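PDB 4A27: synaptic vesicle membrane protein VAT-1 homolog-like from Homo sapiens, which probably acts as an oxidoreductase and is placed in the quinone oxidoreductase branch of the zinc-containing alcohol dehydrogenase family. Local coordinates for residues P124-T129 with I335-L340. Residues are numbered along the deposited sequence; the frame is centred on the assembly and turned at random.
Sequences PMNFVT and IGKLIL
Lys337 reaches from the first residue of strand 337-341 to the opening turn of helix 124-137, where its aliphatic chain meets the amide of Asn126. The touching atoms are Lys337 CD and Asn126 ND2, 3.2 Å apart, an approach of methylene to amide nitrogen across which no direct hydrogen bond forms; the short, flat amide of Asn126 lets the lysine chain pass obliquely across it. Lys337 sets out with CG anti to its backbone N (chi1 -171°), turns at chi2 (95°) and then runs extended, which carries NZ past the amide to the start of the helix. There the ammonium stands 4.0 Å from Met125 CB, and a water joins the two segments: it accepts from Lys337 NZ at 2.8 Å and from Asn126 N at 2.7 Å, satisfying a first-turn N-H whose partner four residues back would lie before the helix. In this medium-chain dehydrogenase/reductase fold, strand 337-341 belongs to the GroES-like catalytic domain, while helix 124-137 leads in sequence to strand 145-148 of the parallel Rossmann sheet. The contact is buried near the chain's centre. A lysine suits this place because its long chain can span the gap and deliver a charge with several partners: NZ also forms a salt bridge with Glu67 and a hydrogen bond with Asn43, and the other oxygen of Glu67 accepts from Met125 N. Gly336 has a positive phi (87°) at which a side chain would press on the preceding carbonyl. Thr129, whose beta-hydroxyl can reach back one turn, donates from OG1 to Met125 O at 2.7 Å, while Thr129 N reaches that oxygen from the carbonyl plane's opposite face.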
ATOM      1  N   PRO A 124      19.598 -13.020   2.519  1.00 46.82           N
ATOM      2  CA  PRO A 124      18.566 -12.433   3.398  1.00 51.21           C
ATOM      3  C   PRO A 124      18.264 -10.949   3.261  1.00 35.62           C
ATOM      4  O   PRO A 124      17.118 -10.589   3.061  1.00 40.54           O
ATOM      5  CB  PRO A 124      19.083 -12.702   4.831  1.00 47.82           C
ATOM      6  CG  PRO A 124      20.370 -13.357   4.697  1.00 44.52           C
ATOM      7  CD  PRO A 124      20.820 -13.342   3.284  1.00 45.60           C
ATOM      8  N   MET A 125      19.252 -10.074   3.378  1.00 39.07           N
ATOM      9  CA  MET A 125      18.950  -8.648   3.297  1.00 37.90           C
ATOM     10  C   MET A 125      18.266  -8.306   1.981  1.00 41.74           C
ATOM     11  O   MET A 125      17.168  -7.728   1.986  1.00 35.12           O
ATOM     12  CB  MET A 125      20.199  -7.793   3.488  1.00 37.02           C
ATOM     13  CG  MET A 125      20.703  -7.728   4.939  1.00 61.48           C
ATOM     14  SD  MET A 125      19.679  -6.677   6.007  1.00 53.33           S
ATOM     15  CE  MET A 125      20.446  -5.093   5.596  1.00 43.00           C
ATOM     16  N   ASN A 126      18.921  -8.639   0.861  1.00 36.36           N
ATOM     17  CA  ASN A 126      18.437  -8.204  -0.435  1.00 31.84           C
ATOM     18  C   ASN A 126      17.103  -8.836  -0.787  1.00 32.20           C
ATOM     19  O   ASN A 126      16.174  -8.124  -1.244  1.00 34.26           O
ATOM     20  CB  ASN A 126      19.449  -8.426  -1.553  1.00 30.64           C
ATOM     21  CG  ASN A 126      20.701  -7.550  -1.424  1.00 37.44           C
ATOM     22  OD1 ASN A 126      20.723  -6.580  -0.687  1.00 39.70           O
ATOM     23  ND2 ASN A 126      21.744  -7.901  -2.154  1.00 36.05           N
ATOM     24  N   PHE A 127      16.977 -10.148  -0.608  1.00 35.59           N
ATOM     25  CA  PHE A 127      15.775 -10.813  -1.066  1.00 32.73           C
ATOM     26  C   PHE A 127      14.573 -10.593  -0.143  1.00 33.10           C
ATOM     27  O   PHE A 127      13.440 -10.473  -0.631  1.00 33.56           O
ATOM     28  CB  PHE A 127      16.001 -12.294  -1.369  1.00 34.26           C
ATOM     29  CG  PHE A 127      16.656 -12.524  -2.706  1.00 34.23           C
ATOM     30  CD1 PHE A 127      18.032 -12.363  -2.853  1.00 35.98           C
ATOM     31  CD2 PHE A 127      15.889 -12.853  -3.824  1.00 36.99           C
ATOM     32  CE1 PHE A 127      18.640 -12.517  -4.109  1.00 35.48           C
ATOM     33  CE2 PHE A 127      16.492 -13.022  -5.086  1.00 35.85           C
ATOM     34  CZ  PHE A 127      17.878 -12.855  -5.210  1.00 41.98           C
ATOM     35  N   VAL A 128      14.793 -10.497   1.172  1.00 32.85           N
ATOM     36  CA  VAL A 128      13.680 -10.212   2.060  1.00 33.64           C
ATOM     37  C   VAL A 128      13.197  -8.771   1.779  1.00 31.71           C
ATOM     38  O   VAL A 128      12.015  -8.508   1.747  1.00 30.44           O
ATOM     39  CB  VAL A 128      14.035 -10.419   3.580  1.00 38.81           C
ATOM     40  CG1 VAL A 128      12.938  -9.949   4.454  1.00 34.67           C
ATOM     41  CG2 VAL A 128      14.332 -11.916   3.896  1.00 36.32           C
ATOM     42  N   THR A 129      14.112  -7.838   1.565  1.00 34.16           N
ATOM     43  CA  THR A 129      13.704  -6.463   1.295  1.00 36.04           C
ATOM     44  C   THR A 129      12.819  -6.419   0.052  1.00 31.29           C
ATOM     45  O   THR A 129      11.748  -5.825   0.030  1.00 30.64           O
ATOM     46  CB  THR A 129      14.951  -5.570   1.127  1.00 34.28           C
ATOM     47  OG1 THR A 129      15.647  -5.536   2.367  1.00 36.55           O
ATOM     48  CG2 THR A 129      14.611  -4.140   0.675  1.00 28.87           C
ATOM     49  N   ILE A 335      27.889  -5.150  -9.656  1.00 38.86           N
ATOM     50  CA  ILE A 335      26.668  -5.786 -10.132  1.00 41.29           C
ATOM     51  C   ILE A 335      26.311  -6.924  -9.148  1.00 38.95           C
ATOM     52  O   ILE A 335      26.929  -7.979  -9.158  1.00 38.47           O
ATOM     53  CB  ILE A 335      26.856  -6.364 -11.558  1.00 41.81           C
ATOM     54  CG1 ILE A 335      27.013  -5.223 -12.542  1.00 48.99           C
ATOM     55  CG2 ILE A 335      25.650  -7.201 -12.005  1.00 40.48           C
ATOM     56  CD1 ILE A 335      27.452  -5.663 -13.953  1.00 49.10           C
ATOM     57  N   GLY A 336      25.307  -6.714  -8.316  1.00 39.00           N
ATOM     58  CA  GLY A 336      25.002  -7.700  -7.277  1.00 39.92           C
ATOM     59  C   GLY A 336      25.811  -7.454  -6.018  1.00 46.39           C
ATOM     60  O   GLY A 336      26.398  -6.386  -5.819  1.00 35.44           O
ATOM     61  N   LYS A 337      25.851  -8.462  -5.174  1.00 38.68           N
ATOM     62  CA  LYS A 337      26.259  -8.311  -3.778  1.00 44.44           C
ATOM     63  C   LYS A 337      27.753  -8.438  -3.565  1.00 35.28           C
ATOM     64  O   LYS A 337      28.389  -9.235  -4.217  1.00 32.93           O
ATOM     65  CB  LYS A 337      25.614  -9.456  -2.983  1.00 45.54           C
ATOM     66  CG  LYS A 337      25.751  -9.331  -1.490  1.00 47.31           C
ATOM     67  CD  LYS A 337      24.558  -8.680  -0.871  1.00 41.63           C
ATOM     68  CE  LYS A 337      24.743  -8.397   0.622  1.00 36.70           C
ATOM     69  NZ  LYS A 337      23.533  -7.856   1.276  1.00 36.83           N
ATOM     70  N   LEU A 338      28.309  -7.674  -2.644  1.00 30.14           N
ATOM     71  CA  LEU A 338      29.705  -7.859  -2.270  1.00 33.77           C
ATOM     72  C   LEU A 338      29.701  -8.690  -1.006  1.00 32.00           C
ATOM     73  O   LEU A 338      28.924  -8.434  -0.106  1.00 33.42           O
ATOM     74  CB  LEU A 338      30.404  -6.510  -2.007  1.00 34.38           C
ATOM     75  CG  LEU A 338      30.583  -5.637  -3.249  1.00 44.68           C
ATOM     76  CD1 LEU A 338      29.216  -5.135  -3.746  1.00 36.84           C
ATOM     77  CD2 LEU A 338      31.548  -4.512  -2.930  1.00 34.38           C
ATOM     78  N   ILE A 339      30.591  -9.665  -0.933  1.00 29.39           N
ATOM     79  CA  ILE A 339      30.647 -10.576   0.167  1.00 28.10           C
ATOM     80  C   ILE A 339      32.020 -10.624   0.779  1.00 29.07           C
ATOM     81  O   ILE A 339      33.010 -10.689   0.075  1.00 34.12           O
ATOM     82  CB  ILE A 339      30.382 -12.018  -0.323  1.00 35.20           C
ATOM     83  CG1 ILE A 339      28.930 -12.140  -0.741  1.00 39.23           C
ATOM     84  CG2 ILE A 339      30.736 -13.010   0.784  1.00 38.30           C
ATOM     85  CD1 ILE A 339      27.965 -11.689   0.363  1.00 33.21           C
ATOM     86  N   LEU A 340      32.064 -10.581   2.114  1.00 32.15           N
ATOM     87  CA  LEU A 340      33.309 -10.786   2.841  1.00 34.95           C
ATOM     88  C   LEU A 340      33.428 -12.292   3.048  1.00 32.19           C
ATOM     89  O   LEU A 340      32.563 -12.896   3.689  1.00 34.22           O
ATOM     90  CB  LEU A 340      33.249 -10.133   4.199  1.00 35.56           C
ATOM     91  CG  LEU A 340      33.136  -8.612   4.239  1.00 53.08           C
ATOM     92  CD1 LEU A 340      33.492  -8.120   5.652  1.00 54.81           C
ATOM     93  CD2 LEU A 340      34.039  -7.988   3.167  1.00 44.80           C
TER
HETATM   94  O   HOH W   1      21.411  -9.716   0.898  1.00 30.46           O